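Local atomic coordinates of protein PTHB1 (Homo sapiens, PDB entry 4YD8), a protein that forms part of the BBSome, thought to act as a coat complex sorting specific membrane proteins to primary cilia, here represented by its N-terminal seven-bladed beta-propeller. Residues A[157-160]-A[164-167]; A[141-146]-A[195-200]; A[98-101]-A[106-109]. One frame throughout, in Å; residues are numbered along the deposited sequence. Where two conformers were deposited one is given.

Interaction 1. Residues A[157-160]-A[164-167]; sequences CIQS and MLMV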
loop_
_atom_site.group_PDB
_atom_site.type_symbol
_atom_site.label_atom_id
_atom_site.label_comp_id
_atom_site.label_asym_id
_atom_site.label_seq_id
_atom_site.Cartn_x
_atom_site.Cartn_y
_atom_site.Cartn_z
ATOM N N CYS A 157 -4.853 -8.687 9.284
ATOM C CA CYS A 157 -6.037 -9.398 8.797
ATOM C C CYS A 157 -5.787 -9.786 7.357
ATOM O O CYS A 157 -5.495 -8.929 6.515
ATOM C CB CYS A 157 -7.283 -8.531 8.899
ATOM S SG CYS A 157 -8.746 -9.330 8.138
ATOM N N ILE A 158 -5.881 -11.080 7.072
ATOM C CA ILE A 158 -5.658 -11.586 5.727
ATOM C C ILE A 158 -6.992 -12.061 5.150
ATOM O O ILE A 158 -7.700 -12.829 5.793
ATOM C CB ILE A 158 -4.644 -12.762 5.724
ATOM C CG1 ILE A 158 -3.261 -12.315 6.232
ATOM C CG2 ILE A 158 -4.522 -13.384 4.334
ATOM C CD1 ILE A 158 -2.348 -13.508 6.536
ATOM N N GLN A 159 -7.335 -11.585 3.958
ATOM C CA GLN A 159 -8.496 -12.101 3.247
ATOM C C GLN A 159 -8.092 -13.291 2.385
ATOM O O GLN A 159 -7.173 -13.175 1.565
ATOM C CB GLN A 159 -9.131 -11.008 2.371
ATOM C CG GLN A 159 -10.368 -11.529 1.592
ATOM C CD GLN A 159 -10.989 -10.468 0.702
ATOM O OE1 GLN A 159 -12.182 -10.512 0.409
ATOM N NE2 GLN A 159 -10.176 -9.508 0.256
ATOM N N SER A 160 -8.777 -14.432 2.551
ATOM C CA SER A 160 -8.484 -15.596 1.734
ATOM C C SER A 160 -9.136 -15.457 0.364
ATOM O O SER A 160 -10.026 -14.630 0.178
ATOM C CB SER A 160 -8.980 -16.880 2.413
ATOM O OG SER A 160 -10.397 -16.931 2.401
HETATM N N MSE A 164 -12.639 -15.593 3.556
HETATM C CA MSE A 164 -12.525 -15.577 5.005
HETATM C C MSE A 164 -11.581 -14.462 5.406
HETATM O O MSE A 164 -10.523 -14.318 4.807
HETATM C CB MSE A 164 -12.013 -16.912 5.547
HETATM C CG MSE A 164 -11.767 -16.890 7.035
HETATM SE SE MSE A 164 -11.307 -18.640 7.735
HETATM C CE MSE A 164 -13.103 -19.219 8.183
ATOM N N LEU A 165 -11.984 -13.670 6.396
ATOM C CA LEU A 165 -11.064 -12.731 7.034
ATOM C C LEU A 165 -10.395 -13.449 8.192
ATOM O O LEU A 165 -11.071 -13.933 9.107
ATOM C CB LEU A 165 -11.786 -11.477 7.519
ATOM C CG LEU A 165 -12.490 -10.618 6.465
ATOM C CD1 LEU A 165 -12.968 -9.331 7.118
ATOM C CD2 LEU A 165 -11.567 -10.311 5.287
HETATM N N MSE A 166 -9.070 -13.532 8.124
HETATM C CA MSE A 166 -8.256 -14.252 9.087
HETATM C C MSE A 166 -7.415 -13.252 9.872
HETATM O O MSE A 166 -6.573 -12.551 9.306
HETATM C CB MSE A 166 -7.379 -15.293 8.367
HETATM C CG MSE A 166 -8.191 -16.260 7.459
HETATM SE SE MSE A 166 -7.122 -17.617 6.508
HETATM C CE MSE A 166 -6.291 -16.432 5.150
ATOM N N VAL A 167 -7.679 -13.172 11.171
ATOM C CA VAL A 167 -7.080 -12.156 12.020
ATOM C C VAL A 167 -5.982 -12.769 12.865
ATOM O O VAL A 167 -6.180 -13.804 13.511
ATOM C CB VAL A 167 -8.135 -11.487 12.926
ATOM C CG1 VAL A 167 -7.474 -10.533 13.904
ATOM C CG2 VAL A 167 -9.183 -10.764 12.082
#
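The peptide groups of I158 and M166 meet across an antiparallel beta hairpin; the sheet they build carries C157, Q159, L165 and V167 on one face and I158 and M166 on the other. The hairpin supplies the two middle strands of a four-stranded propeller blade; strand 139-145 borders it beside 157-160 and strand 172-178 beside 164-167. I158 N to M166 O and M166 N to I158 O, both 2.8 Å, form the hydrogen-bonded pair. On the C157 face, C157 SG lies 3.8 Å from L165 CB, while the CD2 methyl of L165 lies against the start of the Q159 chain, 3.9 Å from Q159 CB; Q159 NE2 hydrogen-bonds G186 O and N141 OD1. Near the turn S160 binds M164 twice, S160 N giving its hydrogen to M164 O and S160 OG taking one from M164 N at 2.9 Å and 163°. With chi1 at 70°, OG sits between its own backbone N and carbonyl carbon, where it also hydrogen-bonds D162 OD1 in the turn. Replacing S160 with alanine would probably leave the M164 N-H without its acceptor and D162 OD1 without this mate. On the opposite face selenomethionine M166, turned about its CG-SE bond, brings CE back to 3.6 Å from I158 CG2 and 3.9 Å from S160 CB.

Interaction 2. Residues A[141-146]-A[195-200]; sequences NMTYGS and DSFLTV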
loop_
_atom_site.group_PDB
_atom_site.type_symbol
_atom_site.label_atom_id
_atom_site.label_comp_id
_atom_site.label_asym_id
_atom_site.label_seq_id
_atom_site.Cartn_x
_atom_site.Cartn_y
_atom_site.Cartn_z
ATOM N N ASN A 141 -5.144 -10.954 -0.085
ATOM C CA ASN A 141 -4.513 -9.680 0.290
ATOM C C ASN A 141 -4.627 -9.490 1.804
ATOM O O ASN A 141 -5.185 -10.339 2.491
ATOM C CB ASN A 141 -5.140 -8.498 -0.482
ATOM C CG ASN A 141 -6.673 -8.435 -0.365
ATOM O OD1 ASN A 141 -7.267 -9.007 0.544
ATOM N ND2 ASN A 141 -7.314 -7.711 -1.296
HETATM N N MSE A 142 -4.079 -8.400 2.337
HETATM C CA MSE A 142 -4.108 -8.217 3.778
HETATM C C MSE A 142 -4.196 -6.748 4.126
HETATM O O MSE A 142 -3.963 -5.887 3.271
HETATM C CB MSE A 142 -2.860 -8.812 4.437
HETATM C CG MSE A 142 -1.557 -8.188 3.958
HETATM SE SE MSE A 142 -0.077 -8.925 5.062
HETATM C CE MSE A 142 1.418 -8.332 4.006
ATOM N N THR A 143 -4.526 -6.473 5.381
ATOM C CA THR A 143 -4.439 -5.118 5.918
ATOM C C THR A 143 -3.983 -5.250 7.373
ATOM O O THR A 143 -3.826 -6.361 7.882
ATOM C CB THR A 143 -5.800 -4.363 5.791
ATOM O OG1 THR A 143 -5.637 -2.983 6.137
ATOM C CG2 THR A 143 -6.881 -5.006 6.692
ATOM N N TYR A 144 -3.747 -4.133 8.045
ATOM C CA TYR A 144 -3.225 -4.193 9.400
ATOM C C TYR A 144 -3.593 -2.939 10.152
ATOM O O TYR A 144 -3.961 -1.928 9.553
ATOM C CB TYR A 144 -1.697 -4.363 9.402
ATOM C CG TYR A 144 -0.957 -3.170 8.820
ATOM C CD1 TYR A 144 -0.741 -3.067 7.445
ATOM C CD2 TYR A 144 -0.504 -2.136 9.642
ATOM C CE1 TYR A 144 -0.079 -1.974 6.889
ATOM C CE2 TYR A 144 0.171 -1.034 9.102
ATOM C CZ TYR A 144 0.373 -0.959 7.722
ATOM O OH TYR A 144 1.034 0.120 7.170
ATOM N N GLY A 145 -3.468 -2.989 11.470
ATOM C CA GLY A 145 -3.747 -1.812 12.265
ATOM C C GLY A 145 -4.047 -2.197 13.690
ATOM O O GLY A 145 -3.945 -3.369 14.065
ATOM N N SER A 146 -4.410 -1.207 14.492
ATOM C CA SER A 146 -4.639 -1.411 15.919
ATOM C C SER A 146 -6.060 -1.895 16.180
ATOM O O SER A 146 -6.828 -1.204 16.852
ATOM C CB SER A 146 -4.375 -0.113 16.684
ATOM O OG SER A 146 -5.064 0.987 16.106
ATOM N N ASP A 195 -12.821 1.583 13.712
ATOM C CA ASP A 195 -12.394 0.218 14.045
ATOM C C ASP A 195 -13.163 -0.794 13.184
ATOM O O ASP A 195 -13.876 -1.659 13.698
ATOM C CB ASP A 195 -12.569 -0.049 15.551
ATOM C CG ASP A 195 -11.942 -1.373 16.003
ATOM O OD1 ASP A 195 -10.924 -1.812 15.426
ATOM O OD2 ASP A 195 -12.482 -1.990 16.943
ATOM N N SER A 196 -13.027 -0.651 11.865
ATOM C CA SER A 196 -13.752 -1.500 10.920
ATOM C C SER A 196 -12.893 -1.929 9.743
ATOM O O SER A 196 -11.895 -1.279 9.407
ATOM C CB SER A 196 -15.004 -0.784 10.388
ATOM O OG SER A 196 -15.871 -0.404 11.439
ATOM N N PHE A 197 -13.299 -3.029 9.114
ATOM C CA PHE A 197 -12.696 -3.484 7.869
ATOM C C PHE A 197 -13.562 -3.066 6.697
ATOM O O PHE A 197 -14.782 -3.228 6.729
ATOM C CB PHE A 197 -12.519 -5.006 7.852
ATOM C CG PHE A 197 -11.546 -5.513 8.877
ATOM C CD1 PHE A 197 -10.192 -5.266 8.745
ATOM C CD2 PHE A 197 -11.985 -6.239 9.963
ATOM C CE1 PHE A 197 -9.291 -5.732 9.690
ATOM C CE2 PHE A 197 -11.085 -6.715 10.916
ATOM C CZ PHE A 197 -9.738 -6.448 10.772
ATOM N N LEU A 198 -12.929 -2.542 5.657
ATOM C CA LEU A 198 -13.661 -2.129 4.463
ATOM C C LEU A 198 -13.258 -2.994 3.281
ATOM O O LEU A 198 -12.080 -3.320 3.102
ATOM C CB LEU A 198 -13.402 -0.636 4.158
ATOM C CG LEU A 198 -14.248 0.264 5.069
ATOM C CD1 LEU A 198 -13.676 0.402 6.484
ATOM C CD2 LEU A 198 -14.452 1.599 4.455
ATOM N N THR A 199 -14.236 -3.392 2.481
ATOM C CA THR A 199 -13.922 -4.073 1.246
ATOM C C THR A 199 -14.949 -3.680 0.189
ATOM O O THR A 199 -15.863 -2.904 0.472
ATOM C CB THR A 199 -13.875 -5.605 1.433
ATOM O OG1 THR A 199 -13.351 -6.217 0.248
ATOM C CG2 THR A 199 -15.280 -6.176 1.741
ATOM N N VAL A 200 -14.754 -4.150 -1.038
ATOM C CA VAL A 200 -15.768 -3.976 -2.078
ATOM C C VAL A 200 -16.067 -5.328 -2.714
ATOM O O VAL A 200 -15.154 -6.027 -3.150
ATOM C CB VAL A 200 -15.340 -3.003 -3.172
ATOM C CG1 VAL A 200 -16.551 -2.625 -4.040
ATOM C CG2 VAL A 200 -14.675 -1.744 -2.561
#
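T143 reaches from strand 139-145 toward F197 of strand 196-200, joining neighbouring blades of the seven-bladed propeller. From CB the side chain forks. OG1 lies opposite the backbone N about the CA-CB bond (chi1 -171°) and makes a weak hydrogen bond to Y190 N. That torsion leaves the methyl, CG2, directed at the phenyl ring, where it rests 3.9 Å from F197 CD1 and equally 3.9 Å from F197 CE1. CG2 lies near the plane of the ring, at its edge, and does not sit over a face. The ring itself is wedged among C157, Y211 and L214, with the F147 ring against it edge-to-face. Further along, S146 and D195 only come near each other. D195 OD1 is instead hydrogen-bonded to Y190 OH and G148 N, and D195 with S196 forms a G1 bulge opposite S191, at the start of the strand. G145, critical for protein stability, has backbone angles (phi 159°, psi -175°) that would jam a CB against the carbonyl O of Y144, so the demand for glycine comes from its own strand and not from 195-200. Across the segments about 90 Å² is buried, some two thirds of it by T143 and F197, methyl against ring edge: a small dispersion contact that sets no direction, leaving the polar atoms nearby to partners elsewhere.

Interaction 3. Residues A[98-101]-A[106-109]; sequences HLAV and KLCV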
loop_
_atom_site.group_PDB
_atom_site.type_symbol
_atom_site.label_atom_id
_atom_site.label_comp_id
_atom_site.label_asym_id
_atom_site.label_seq_id
_atom_site.Cartn_x
_atom_site.Cartn_y
_atom_site.Cartn_z
ATOM N N HIS A 98 8.411 -3.743 11.656
ATOM C CA HIS A 98 8.840 -5.001 11.058
ATOM C C HIS A 98 8.163 -5.189 9.696
ATOM O O HIS A 98 7.166 -4.543 9.398
ATOM C CB HIS A 98 8.503 -6.190 11.963
ATOM C CG HIS A 98 9.340 -6.256 13.195
ATOM N ND1 HIS A 98 9.147 -5.417 14.276
ATOM C CD2 HIS A 98 10.392 -7.047 13.517
ATOM C CE1 HIS A 98 10.036 -5.697 15.208
ATOM N NE2 HIS A 98 10.812 -6.677 14.774
ATOM N N LEU A 99 8.719 -6.087 8.892
ATOM C CA LEU A 99 8.237 -6.360 7.534
ATOM C C LEU A 99 7.328 -7.573 7.548
ATOM O O LEU A 99 7.736 -8.629 8.031
ATOM C CB LEU A 99 9.408 -6.631 6.600
ATOM C CG LEU A 99 9.070 -7.050 5.159
ATOM C CD1 LEU A 99 8.344 -5.945 4.418
ATOM C CD2 LEU A 99 10.313 -7.477 4.399
ATOM N N ALA A 100 6.112 -7.432 7.020
ATOM C CA ALA A 100 5.254 -8.605 6.808
ATOM C C ALA A 100 5.273 -8.934 5.322
ATOM O O ALA A 100 5.116 -8.052 4.482
ATOM C CB ALA A 100 3.835 -8.343 7.289
ATOM N N VAL A 101 5.500 -10.202 5.006
ATOM C CA VAL A 101 5.481 -10.675 3.637
ATOM C C VAL A 101 4.357 -11.691 3.532
ATOM O O VAL A 101 4.358 -12.701 4.242
ATOM C CB VAL A 101 6.817 -11.320 3.233
ATOM C CG1 VAL A 101 6.768 -11.816 1.783
ATOM C CG2 VAL A 101 7.979 -10.313 3.443
ATOM N N LYS A 106 1.376 -18.671 3.480
ATOM C CA LYS A 106 2.017 -18.308 4.744
ATOM C C LYS A 106 2.225 -16.801 4.845
ATOM O O LYS A 106 2.330 -16.109 3.843
ATOM C CB LYS A 106 3.357 -19.038 4.929
ATOM C CG LYS A 106 4.403 -18.750 3.877
ATOM C CD LYS A 106 5.727 -19.460 4.181
ATOM C CE LYS A 106 6.694 -19.319 3.006
ATOM N NZ LYS A 106 8.013 -19.980 3.222
ATOM N N LEU A 107 2.237 -16.322 6.076
ATOM C CA LEU A 107 2.539 -14.937 6.391
ATOM C C LEU A 107 3.837 -14.946 7.195
ATOM O O LEU A 107 3.929 -15.650 8.206
ATOM C CB LEU A 107 1.397 -14.304 7.175
ATOM C CG LEU A 107 1.714 -12.990 7.910
ATOM C CD1 LEU A 107 1.779 -11.832 6.936
ATOM C CD2 LEU A 107 0.685 -12.722 9.012
ATOM N N CYS A 108 4.843 -14.195 6.745
ATOM C CA CYS A 108 6.144 -14.192 7.423
ATOM C C CYS A 108 6.482 -12.785 7.889
ATOM O O CYS A 108 6.308 -11.827 7.135
ATOM C CB CYS A 108 7.238 -14.731 6.498
ATOM S SG CYS A 108 6.919 -16.436 5.884
ATOM N N VAL A 109 6.930 -12.664 9.134
ATOM C CA VAL A 109 7.261 -11.351 9.689
ATOM C C VAL A 109 8.761 -11.304 9.999
ATOM O O VAL A 109 9.303 -12.214 10.618
ATOM C CB VAL A 109 6.399 -11.044 10.947
ATOM C CG1 VAL A 109 6.917 -9.818 11.687
ATOM C CG2 VAL A 109 4.942 -10.800 10.539
#
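V101 and C108 clasp each other through two backbone hydrogen bonds, V101 N to C108 O at 2.8 Å and C108 N to V101 O at 3.0 Å. Both are close to straight, at 169° and 173°, as befits the hydrogen-bonded pair of an antiparallel beta hairpin, here the two central strands of a propeller blade. Next to them A100 and V109 form a non-hydrogen-bonded pair, and beside it V109 CA-H points to L99 O, with CA 3.2 Å from that oxygen. The A100 methyl faces two side chains of the other strand, its CB 4.1 Å from L107 CD1 and 4.2 Å from V109 CG2. A chi1 of 169° swings the other V109 methyl, CG1, away from its own N and up to H98 CB, 4.0 Å away. Farther out, F90 packs on both A100 and V109, and I156 of the following blade on A100 and L107. Strand 84-88 flanks 98-101, with backbone hydrogen bonds pairing H98 with G88 and A100 with E86, while strand 127-134 borders 106-109 through M130 and H133. H98 ND1 is hydrogen-bonded to M96 O just before the strand. Back inside the hairpin, L107 CD1 lies 3.8 Å from V101 O.

Interactions 1 and 3 are equivalent in kind, each a buried hairpin at the middle of its own blade, held by backbone hydrogen bonds. Interaction 2 is partly buried, lacks such bonds and joins separate blades by side-chain packing. Strand 139-145 ties it to interaction 1: T143 N probably hydrogen-bonds C157 O, and C157 CB packs on F197 CE1 at 3.5 Å, so strand 155-160 also reaches the ring. On the other side the blade of interaction 1 meets that of interaction 3, where I158 CD1 touches L107 CB and selenomethionine M142 leans on L107. Interactions 1 and 3 thus rest on backbone hydrogen bonds within a blade, whereas interaction 2 rests on apolar side-chain packing between blades.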